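Local coordinates for fatty acid metabolism regulator protein (Bacillus subtilis, PDB 1VI0), which represses genes of fatty acid transport and beta-oxidation as a DNA-binding homodimer, its DNA binding being inhibited by long-chain fatty acyl-CoA, at residues V105-L108 with E109-S113; E116-Q119 with K120-I124; K175-L178 with V179-S182. All blocks are in the same frame, centred on the assembly; numbering follows the deposited sequence.

Following the chain from the N terminus, interaction 1 joins the last turns of helix 100-109 to the loop after it. Interaction 2 follows within the first turns of helix 115-141, and interaction 3 closes the turn between helix 151-171 and helix 182-191. All three are local and run in series, so none encloses or crosses another. Interactions 1 and 2 touch, R118 NH2 probably donating to Q112 O at 2.7 Å, and both line the dodecyl-CoA pocket and reach the second subunit. Interaction 3 stands apart: its centre is about 29 Å from that of interaction 2, on the opposite side of the chain's centre, where it packs on helices 81-97 and 151-171.

Interaction 1: V105-L108 with E109-S113; sequences VTQL and ELRQS. With DCC (dodecyl-coa), chain C.
The R111 guanidinium lies between Q107 O over one face and the thioester oxygen OA1 of dodecyl-CoA over the other, with T106 O in plane at its edge. R111 NE and R111 NH2 each donate to T106 O at 3.0 Å, a side-on grip. The NE bond lies in the carbonyl plane, whereas NH2 comes from above it. A bend at chi2 (-99°) folds the arginine back over the helix end, and a long side chain with several N-H groups suits reaching T106 O and D163 at once. Q107 runs alongside, its amide turned 70° from the guanidinium. D163 holds both, taking the Q107 amide nitrogen on one oxygen and a salt bridge from R111 on the other. In the backbone, L110 N reaches back five residues to V105 O at 2.8 Å, and R111 N bonds to L108 O at 3.2 Å. L110 CD1 meets V105 CG1 at 4.1 Å, branched apolar chains suited to packing against helix 52-75. A pi-type turn ends helix 100-109, an inverse gamma turn centred on R111 follows, and they bring T106 and R111 into the wall of the acyl-CoA pocket of this TetR-family regulator.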
loop_
_atom_site.group_PDB
_atom_site.type_symbol
_atom_site.label_atom_id
_atom_site.label_comp_id
_atom_site.label_asym_id
_atom_site.label_seq_id
_atom_site.Cartn_x
_atom_site.Cartn_y
_atom_site.Cartn_z
ATOM N N VAL A 105 -8.949 6.473 -7.442
ATOM C CA VAL A 105 -8.045 5.988 -8.509
ATOM C C VAL A 105 -6.673 5.663 -7.947
ATOM O O VAL A 105 -6.205 4.525 -8.090
ATOM C CB VAL A 105 -8.005 6.923 -9.693
ATOM C CG1 VAL A 105 -6.837 6.559 -10.663
ATOM C CG2 VAL A 105 -9.308 6.958 -10.497
ATOM N N THR A 106 -6.048 6.564 -7.162
ATOM C CA THR A 106 -4.725 6.383 -6.635
ATOM C C THR A 106 -4.650 5.291 -5.586
ATOM O O THR A 106 -3.668 4.549 -5.583
ATOM C CB THR A 106 -4.062 7.672 -6.125
ATOM O OG1 THR A 106 -4.840 8.145 -4.999
ATOM C CG2 THR A 106 -4.030 8.774 -7.195
ATOM N N GLN A 107 -5.647 5.161 -4.688
ATOM C CA GLN A 107 -5.594 4.212 -3.619
ATOM C C GLN A 107 -6.118 2.822 -3.938
ATOM O O GLN A 107 -5.741 1.841 -3.266
ATOM C CB GLN A 107 -6.318 4.754 -2.378
ATOM C CG GLN A 107 -5.751 6.088 -1.928
ATOM C CD GLN A 107 -4.250 6.193 -1.886
ATOM O OE1 GLN A 107 -3.663 6.867 -2.725
ATOM N NE2 GLN A 107 -3.566 5.594 -0.929
ATOM N N LEU A 108 -6.959 2.762 -4.971
ATOM C CA LEU A 108 -7.562 1.507 -5.355
ATOM C C LEU A 108 -7.309 1.139 -6.806
ATOM O O LEU A 108 -6.651 0.098 -7.042
ATOM C CB LEU A 108 -9.086 1.549 -5.128
ATOM C CG LEU A 108 -9.682 0.952 -3.871
ATOM C CD1 LEU A 108 -8.722 0.698 -2.748
ATOM C CD2 LEU A 108 -10.869 1.826 -3.378
ATOM N N GLU A 109 -7.752 1.956 -7.751
ATOM C CA GLU A 109 -7.695 1.568 -9.169
ATOM C C GLU A 109 -6.358 1.450 -9.816
ATOM O O GLU A 109 -6.170 0.653 -10.757
ATOM C CB GLU A 109 -8.672 2.448 -9.969
ATOM C CG GLU A 109 -10.098 2.383 -9.389
ATOM C CD GLU A 109 -10.690 1.001 -9.386
ATOM O OE1 GLU A 109 -10.255 0.105 -10.185
ATOM O OE2 GLU A 109 -11.591 0.756 -8.574
ATOM N N LEU A 110 -5.344 2.205 -9.451
ATOM C CA LEU A 110 -4.016 2.091 -9.997
ATOM C C LEU A 110 -3.261 0.911 -9.422
ATOM O O LEU A 110 -2.154 0.609 -9.921
ATOM C CB LEU A 110 -3.237 3.388 -9.719
ATOM C CG LEU A 110 -3.266 4.443 -10.805
ATOM C CD1 LEU A 110 -2.809 5.808 -10.282
ATOM C CD2 LEU A 110 -2.477 4.035 -12.024
ATOM N N ARG A 111 -3.762 0.194 -8.437
ATOM C CA ARG A 111 -3.079 -0.881 -7.745
ATOM C C ARG A 111 -3.287 -2.236 -8.443
ATOM O O ARG A 111 -3.792 -3.183 -7.821
ATOM C CB ARG A 111 -3.568 -0.978 -6.290
ATOM C CG ARG A 111 -3.683 0.366 -5.568
ATOM C CD ARG A 111 -2.521 0.713 -4.672
ATOM N NE ARG A 111 -2.439 2.146 -4.390
ATOM C CZ ARG A 111 -1.861 2.736 -3.366
ATOM N NH1 ARG A 111 -1.263 2.021 -2.417
ATOM N NH2 ARG A 111 -1.844 4.063 -3.276
ATOM N N GLN A 112 -3.020 -2.230 -9.735
ATOM C CA GLN A 112 -3.219 -3.419 -10.575
ATOM C C GLN A 112 -2.169 -4.451 -10.163
ATOM O O GLN A 112 -1.042 -4.060 -9.840
ATOM C CB GLN A 112 -3.131 -3.022 -12.038
ATOM C CG GLN A 112 -4.237 -2.042 -12.469
ATOM C CD GLN A 112 -5.622 -2.651 -12.305
ATOM O OE1 GLN A 112 -5.864 -3.813 -12.662
ATOM N NE2 GLN A 112 -6.553 -1.899 -11.729
ATOM N N SER A 113 -2.574 -5.721 -10.084
ATOM C CA SER A 113 -1.674 -6.769 -9.650
ATOM C C SER A 113 -1.038 -7.473 -10.832
ATOM O O SER A 113 -0.019 -8.160 -10.702
ATOM C CB SER A 113 -2.390 -7.779 -8.745
ATOM O OG SER A 113 -3.415 -8.418 -9.498
HETATM C C2 DCC C . 17.716 -3.180 0.284
HETATM C C4 DCC C . 16.568 -2.494 -1.520
HETATM C C5 DCC C . 15.614 -1.846 -0.770
HETATM C C6 DCC C . 15.778 -1.959 0.628
HETATM C C8 DCC C . 15.090 -1.523 -2.793
HETATM C C10 DCC C . 0.215 11.457 -6.802
HETATM C C11 DCC C . -0.993 12.118 -7.488
HETATM C C12 DCC C . -1.202 11.666 -8.930
HETATM N N9 DCC C . 16.220 -2.305 -2.827
HETATM N N7 DCC C . 14.670 -1.252 -1.583
HETATM N N3 DCC C . 17.649 -3.157 -1.057
HETATM N N1 DCC C . 16.861 -2.582 1.142
HETATM N N6 DCC C . 14.895 -1.412 1.464
HETATM C "C1'" DCC C . 17.052 -2.724 -4.013
HETATM C "C2'" DCC C . 16.223 -3.217 -5.218
HETATM O "O2'" DCC C . 16.206 -4.667 -5.125
HETATM C "C3'" DCC C . 17.167 -2.836 -6.407
HETATM O "O3'" DCC C . 18.334 -3.731 -6.360
HETATM C "C4'" DCC C . 17.653 -1.420 -5.899
HETATM O "O4'" DCC C . 17.629 -1.491 -4.473
HETATM C "C5'" DCC C . 16.810 -0.314 -6.491
HETATM O "O5'" DCC C . 15.378 -0.523 -6.325
HETATM P P1 DCC C . 14.389 0.610 -5.804
HETATM O O11 DCC C . 13.045 0.072 -5.802
HETATM O O12 DCC C . 14.975 1.191 -4.477
HETATM O O6 DCC C . 14.563 1.783 -6.807
HETATM P P2 DCC C . 13.970 1.544 -8.184
HETATM O O21 DCC C . 13.935 2.909 -8.832
HETATM O O22 DCC C . 14.676 0.434 -8.836
HETATM O O7 DCC C . 12.414 1.105 -8.051
HETATM C CPA DCC C . 11.403 2.198 -7.891
HETATM C CPB DCC C . 9.982 1.574 -7.768
HETATM C CP8 DCC C . 10.022 0.380 -6.796
HETATM C CP7 DCC C . 9.610 1.057 -9.152
HETATM C CP9 DCC C . 8.938 2.577 -7.433
HETATM O OP3 DCC C . 10.627 0.714 -5.591
HETATM C CP6 DCC C . 8.659 -0.233 -6.546
HETATM O OP2 DCC C . 8.050 -0.765 -7.465
HETATM N NP2 DCC C . 8.260 -0.148 -5.307
HETATM C CP5 DCC C . 6.895 -0.678 -4.895
HETATM C CP4 DCC C . 5.978 0.606 -4.864
HETATM C CP3 DCC C . 4.504 0.196 -4.687
HETATM O OP1 DCC C . 3.968 -0.540 -5.514
HETATM N NP1 DCC C . 3.926 0.636 -3.618
HETATM C CP2 DCC C . 2.532 0.356 -3.210
HETATM C CP1 DCC C . 1.875 1.702 -3.297
HETATM S S DCC C . 2.135 2.667 -4.803
HETATM P P3 DCC C . 19.086 -4.451 -7.585
HETATM O O31 DCC C . 18.073 -4.887 -8.546
HETATM O O32 DCC C . 20.024 -3.499 -8.199
HETATM O O33 DCC C . 19.798 -5.581 -6.892
HETATM C CA1 DCC C . 0.850 1.971 -5.872
HETATM C CA2 DCC C . 0.489 2.910 -7.066
HETATM O OA1 DCC C . 0.296 0.924 -5.628
HETATM C CA3 DCC C . -0.474 4.041 -6.655
HETATM C CA4 DCC C . -0.063 5.450 -6.868
HETATM C CA5 DCC C . 0.358 6.184 -5.615
HETATM C CA6 DCC C . -0.047 7.647 -5.574
HETATM C CA7 DCC C . 1.082 8.642 -5.718
HETATM C CA8 DCC C . 1.003 9.922 -4.967
HETATM C CA9 DCC C . -0.088 10.907 -5.399
#

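Interaction 2: E116-Q119 with K120-I124; sequences ELRQ and KINEI. With DCC (dodecyl-coa), chain C.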
loop_
_atom_site.group_PDB
_atom_site.type_symbol
_atom_site.label_atom_id
_atom_site.label_comp_id
_atom_site.label_asym_id
_atom_site.label_seq_id
_atom_site.Cartn_x
_atom_site.Cartn_y
_atom_site.Cartn_z
ATOM N N GLU A 116 3.165 -6.973 -15.505
ATOM C CA GLU A 116 3.690 -6.080 -16.567
ATOM C C GLU A 116 3.164 -4.673 -16.352
ATOM O O GLU A 116 3.926 -3.709 -16.277
ATOM C CB GLU A 116 3.424 -6.599 -17.951
ATOM C CG GLU A 116 2.012 -6.439 -18.471
ATOM C CD GLU A 116 1.870 -5.311 -19.467
ATOM O OE1 GLU A 116 1.056 -4.388 -19.248
ATOM O OE2 GLU A 116 2.590 -5.343 -20.505
ATOM N N LEU A 117 1.845 -4.539 -16.179
ATOM C CA LEU A 117 1.224 -3.238 -16.009
ATOM C C LEU A 117 1.672 -2.521 -14.737
ATOM O O LEU A 117 1.970 -1.321 -14.761
ATOM C CB LEU A 117 -0.295 -3.394 -15.989
ATOM C CG LEU A 117 -1.126 -2.137 -15.765
ATOM C CD1 LEU A 117 -0.713 -1.025 -16.722
ATOM C CD2 LEU A 117 -2.607 -2.434 -15.905
ATOM N N ARG A 118 1.765 -3.256 -13.639
ATOM C CA ARG A 118 2.144 -2.632 -12.366
ATOM C C ARG A 118 3.538 -2.028 -12.385
ATOM O O ARG A 118 3.820 -0.999 -11.716
ATOM C CB ARG A 118 1.981 -3.594 -11.236
ATOM C CG ARG A 118 2.237 -3.035 -9.866
ATOM C CD ARG A 118 1.489 -1.664 -9.688
ATOM N NE ARG A 118 1.643 -1.393 -8.247
ATOM C CZ ARG A 118 0.962 -2.030 -7.311
ATOM N NH1 ARG A 118 1.238 -1.793 -6.016
ATOM N NH2 ARG A 118 0.009 -2.865 -7.634
ATOM N N GLN A 119 4.446 -2.661 -13.121
ATOM C CA GLN A 119 5.805 -2.098 -13.267
ATOM C C GLN A 119 5.773 -0.756 -13.986
ATOM O O GLN A 119 6.536 0.164 -13.697
ATOM C CB GLN A 119 6.638 -3.021 -14.178
ATOM C CG GLN A 119 7.344 -4.145 -13.445
ATOM C CD GLN A 119 8.271 -4.861 -14.445
ATOM O OE1 GLN A 119 7.799 -5.200 -15.537
ATOM N NE2 GLN A 119 9.514 -5.026 -14.041
ATOM N N LYS A 120 4.892 -0.668 -14.990
ATOM C CA LYS A 120 4.765 0.554 -15.775
ATOM C C LYS A 120 4.284 1.690 -14.876
ATOM O O LYS A 120 4.892 2.738 -14.823
ATOM C CB LYS A 120 3.812 0.352 -16.951
ATOM C CG LYS A 120 4.212 -0.887 -17.779
ATOM C CD LYS A 120 3.298 -1.040 -18.996
ATOM C CE LYS A 120 3.675 -2.335 -19.727
ATOM N NZ LYS A 120 2.610 -2.745 -20.695
ATOM N N ILE A 121 3.267 1.370 -14.060
ATOM C CA ILE A 121 2.737 2.362 -13.119
ATOM C C ILE A 121 3.792 2.773 -12.135
ATOM O O ILE A 121 4.121 3.954 -11.934
ATOM C CB ILE A 121 1.525 1.737 -12.349
ATOM C CG1 ILE A 121 0.358 1.519 -13.316
ATOM C CG2 ILE A 121 1.136 2.672 -11.200
ATOM C CD1 ILE A 121 -0.569 0.369 -12.918
ATOM N N ASN A 122 4.495 1.769 -11.558
ATOM C CA ASN A 122 5.478 2.035 -10.542
ATOM C C ASN A 122 6.662 2.855 -10.980
ATOM O O ASN A 122 7.260 3.581 -10.185
ATOM C CB ASN A 122 5.884 0.787 -9.783
ATOM C CG ASN A 122 4.738 0.339 -8.882
ATOM O OD1 ASN A 122 3.573 0.761 -9.007
ATOM N ND2 ASN A 122 5.052 -0.541 -7.972
ATOM N N GLU A 123 7.030 2.790 -12.266
ATOM C CA GLU A 123 8.116 3.604 -12.800
ATOM C C GLU A 123 7.766 5.089 -12.706
ATOM O O GLU A 123 8.627 5.916 -12.427
ATOM C CB GLU A 123 8.425 3.143 -14.222
ATOM C CG GLU A 123 9.447 3.814 -15.027
ATOM C CD GLU A 123 10.868 3.766 -14.531
ATOM O OE1 GLU A 123 11.540 4.842 -14.530
ATOM O OE2 GLU A 123 11.319 2.684 -14.115
ATOM N N ILE A 124 6.473 5.442 -12.736
ATOM C CA ILE A 124 6.030 6.831 -12.591
ATOM C C ILE A 124 6.188 7.305 -11.135
ATOM O O ILE A 124 6.419 8.487 -10.862
ATOM C CB ILE A 124 4.593 7.005 -13.070
ATOM C CG1 ILE A 124 4.522 6.839 -14.627
ATOM C CG2 ILE A 124 3.954 8.320 -12.683
ATOM C CD1 ILE A 124 3.069 6.580 -15.048
HETATM C C2 DCC C . 17.716 -3.180 0.284
HETATM C C4 DCC C . 16.568 -2.494 -1.520
HETATM C C5 DCC C . 15.614 -1.846 -0.770
HETATM C C6 DCC C . 15.778 -1.959 0.628
HETATM C C8 DCC C . 15.090 -1.523 -2.793
HETATM C C10 DCC C . 0.215 11.457 -6.802
HETATM C C11 DCC C . -0.993 12.118 -7.488
HETATM C C12 DCC C . -1.202 11.666 -8.930
HETATM N N9 DCC C . 16.220 -2.305 -2.827
HETATM N N7 DCC C . 14.670 -1.252 -1.583
HETATM N N3 DCC C . 17.649 -3.157 -1.057
HETATM N N1 DCC C . 16.861 -2.582 1.142
HETATM N N6 DCC C . 14.895 -1.412 1.464
HETATM C "C1'" DCC C . 17.052 -2.724 -4.013
HETATM C "C2'" DCC C . 16.223 -3.217 -5.218
HETATM O "O2'" DCC C . 16.206 -4.667 -5.125
HETATM C "C3'" DCC C . 17.167 -2.836 -6.407
HETATM O "O3'" DCC C . 18.334 -3.731 -6.360
HETATM C "C4'" DCC C . 17.653 -1.420 -5.899
HETATM O "O4'" DCC C . 17.629 -1.491 -4.473
HETATM C "C5'" DCC C . 16.810 -0.314 -6.491
HETATM O "O5'" DCC C . 15.378 -0.523 -6.325
HETATM P P1 DCC C . 14.389 0.610 -5.804
HETATM O O11 DCC C . 13.045 0.072 -5.802
HETATM O O12 DCC C . 14.975 1.191 -4.477
HETATM O O6 DCC C . 14.563 1.783 -6.807
HETATM P P2 DCC C . 13.970 1.544 -8.184
HETATM O O21 DCC C . 13.935 2.909 -8.832
HETATM O O22 DCC C . 14.676 0.434 -8.836
HETATM O O7 DCC C . 12.414 1.105 -8.051
HETATM C CPA DCC C . 11.403 2.198 -7.891
HETATM C CPB DCC C . 9.982 1.574 -7.768
HETATM C CP8 DCC C . 10.022 0.380 -6.796
HETATM C CP7 DCC C . 9.610 1.057 -9.152
HETATM C CP9 DCC C . 8.938 2.577 -7.433
HETATM O OP3 DCC C . 10.627 0.714 -5.591
HETATM C CP6 DCC C . 8.659 -0.233 -6.546
HETATM O OP2 DCC C . 8.050 -0.765 -7.465
HETATM N NP2 DCC C . 8.260 -0.148 -5.307
HETATM C CP5 DCC C . 6.895 -0.678 -4.895
HETATM C CP4 DCC C . 5.978 0.606 -4.864
HETATM C CP3 DCC C . 4.504 0.196 -4.687
HETATM O OP1 DCC C . 3.968 -0.540 -5.514
HETATM N NP1 DCC C . 3.926 0.636 -3.618
HETATM C CP2 DCC C . 2.532 0.356 -3.210
HETATM C CP1 DCC C . 1.875 1.702 -3.297
HETATM S S DCC C . 2.135 2.667 -4.803
HETATM P P3 DCC C . 19.086 -4.451 -7.585
HETATM O O31 DCC C . 18.073 -4.887 -8.546
HETATM O O32 DCC C . 20.024 -3.499 -8.199
HETATM O O33 DCC C . 19.798 -5.581 -6.892
HETATM C CA1 DCC C . 0.850 1.971 -5.872
HETATM C CA2 DCC C . 0.489 2.910 -7.066
HETATM O OA1 DCC C . 0.296 0.924 -5.628
HETATM C CA3 DCC C . -0.474 4.041 -6.655
HETATM C CA4 DCC C . -0.063 5.450 -6.868
HETATM C CA5 DCC C . 0.358 6.184 -5.615
HETATM C CA6 DCC C . -0.047 7.647 -5.574
HETATM C CA7 DCC C . 1.082 8.642 -5.718
HETATM C CA8 DCC C . 1.003 9.922 -4.967
HETATM C CA9 DCC C . -0.088 10.907 -5.399
#
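R118 crosses N122 one turn further on, its guanidinium edge laid against the amide oxygen and the two planes 65° apart. R118 NE donates to N122 OD1 at 3.0 Å, a bent bond (135°) that meets the oxygen from outside the amide plane. The amide's orientation is consistent with this, leaving N122 ND2 to donate to DCC OP1 at 2.7 Å and DCC OP2 at 3.0 Å; asparagine thus supplies an acceptor and a donor on one short side chain. R118 NH1 also donates to DCC OP1, while R118 NH2 is tied to Q112 O in the preceding loop. R118 and N122, an i to i+4 pair at the start of alpha-helix 115-141, together bind the pantetheine carbonyls of dodecyl-CoA. On another face K120, extended beyond CG, stretches back to E116 in a salt bridge, NZ lying 2.7 Å from OE1 and 2.6 Å from OE2, on their syn sides but nearly 30° out of the carboxylate plane. Replacing K120 by an alanine would probably leave the carboxylates of E116 and E53, its second salt-bridge partner, close together without the charge between them. L117 CG packs on I121 CD1 at 3.8 Å, apolar branches that also touch helix 52-75.

Interaction 3: K175-L178 with V179-S182; sequences KYDL and VALS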
loop_
_atom_site.group_PDB
_atom_site.type_symbol
_atom_site.label_atom_id
_atom_site.label_comp_id
_atom_site.label_asym_id
_atom_site.label_seq_id
_atom_site.Cartn_x
_atom_site.Cartn_y
_atom_site.Cartn_z
ATOM N N LYS A 175 -14.414 10.525 4.862
ATOM C CA LYS A 175 -15.350 11.328 5.680
ATOM C C LYS A 175 -14.695 12.248 6.681
ATOM O O LYS A 175 -15.383 13.185 7.192
ATOM C CB LYS A 175 -16.321 10.356 6.334
ATOM C CG LYS A 175 -15.804 9.466 7.424
ATOM C CD LYS A 175 -16.966 8.645 8.022
ATOM C CE LYS A 175 -16.497 7.332 8.622
ATOM N NZ LYS A 175 -17.632 6.672 9.399
ATOM N N TYR A 176 -13.418 12.112 6.989
ATOM C CA TYR A 176 -12.741 13.009 7.959
ATOM C C TYR A 176 -11.705 13.869 7.302
ATOM O O TYR A 176 -11.347 13.665 6.137
ATOM C CB TYR A 176 -12.279 12.241 9.175
ATOM C CG TYR A 176 -11.333 11.088 8.838
ATOM C CD1 TYR A 176 -9.977 11.346 8.604
ATOM C CD2 TYR A 176 -11.789 9.795 8.816
ATOM C CE1 TYR A 176 -9.106 10.262 8.378
ATOM C CE2 TYR A 176 -10.921 8.723 8.584
ATOM C CZ TYR A 176 -9.580 8.967 8.368
ATOM O OH TYR A 176 -8.755 7.870 8.132
ATOM N N ASP A 177 -11.214 14.906 7.972
ATOM C CA ASP A 177 -10.313 15.892 7.465
ATOM C C ASP A 177 -8.861 15.396 7.373
ATOM O O ASP A 177 -7.987 15.702 8.184
ATOM C CB ASP A 177 -10.358 17.154 8.374
ATOM C CG ASP A 177 -9.681 18.325 7.781
ATOM O OD1 ASP A 177 -8.871 18.252 6.811
ATOM O OD2 ASP A 177 -9.858 19.444 8.374
ATOM N N LEU A 178 -8.575 14.694 6.255
ATOM C CA LEU A 178 -7.203 14.169 6.058
ATOM C C LEU A 178 -6.126 15.212 6.246
ATOM O O LEU A 178 -5.097 14.984 6.889
ATOM C CB LEU A 178 -7.155 13.599 4.604
ATOM C CG LEU A 178 -5.768 13.049 4.201
ATOM C CD1 LEU A 178 -5.419 11.872 5.047
ATOM C CD2 LEU A 178 -5.823 12.672 2.707
ATOM N N VAL A 179 -6.284 16.355 5.602
ATOM C CA VAL A 179 -5.288 17.420 5.553
ATOM C C VAL A 179 -4.833 17.868 6.934
ATOM O O VAL A 179 -3.680 18.122 7.206
ATOM C CB VAL A 179 -5.773 18.583 4.710
ATOM C CG1 VAL A 179 -4.863 19.801 4.795
ATOM C CG2 VAL A 179 -5.825 18.094 3.222
ATOM N N ALA A 180 -5.812 17.903 7.846
ATOM C CA ALA A 180 -5.572 18.305 9.265
ATOM C C ALA A 180 -4.662 17.368 10.003
ATOM O O ALA A 180 -4.213 17.604 11.159
ATOM C CB ALA A 180 -6.935 18.469 9.935
ATOM N N LEU A 181 -4.441 16.143 9.464
ATOM C CA LEU A 181 -3.566 15.182 10.108
ATOM C C LEU A 181 -2.098 15.347 9.653
ATOM O O LEU A 181 -1.251 14.625 10.234
ATOM C CB LEU A 181 -3.997 13.750 9.808
ATOM C CG LEU A 181 -5.419 13.328 10.067
ATOM C CD1 LEU A 181 -5.767 11.912 9.669
ATOM C CD2 LEU A 181 -5.690 13.518 11.575
ATOM N N SER A 182 -1.860 16.189 8.677
ATOM C CA SER A 182 -0.501 16.408 8.157
ATOM C C SER A 182 0.570 16.517 9.188
ATOM O O SER A 182 1.643 15.836 9.186
ATOM C CB SER A 182 -0.472 17.677 7.247
ATOM O OG SER A 182 -1.296 17.471 6.130
HETATM O O HOH W 1 -8.936 17.262 4.242
#
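D177 is the centre of an inverse gamma turn that leads into the 3-10 segment 179-181, and its side chain reaches forward over the start of that segment. D177 CB lies 4.0 Å from A180 CB; CG, anti to the backbone N at chi1 -168°, carries the carboxylate over the same methyl, D177 OD2 touching A180 CB at 3.5 Å. A small residue suits this place, since the acid lies right against it. At the other branch, D177 OD1 accepts from A180 N at 3.2 Å, the N-H arriving from well above the carboxylate plane; A180 N also makes a weak bond to the D177 backbone oxygen. A water donates to D177 OD1 at 2.8 Å and accepts from V179 N at 3.1 Å, so the single oxygen OD1 serves both early N-H groups, A180 N directly and V179 N through water. Next, L181 N bonds to L178 O at 2.9 Å, the i to i+3 spacing of a 3-10 turn. L181 meets Y176 at about a right angle, CD1 to CE1 3.9 Å, and also packs on L153 of the second subunit, while the Y176 ring stands edge-to-face with W169 of helix 151-171. Where helix 182-191 begins, S182 bonds V179 O twice, through its backbone N and through S182 OG, 2.7 Å from V179 O on a lone pair in the carbonyl plane.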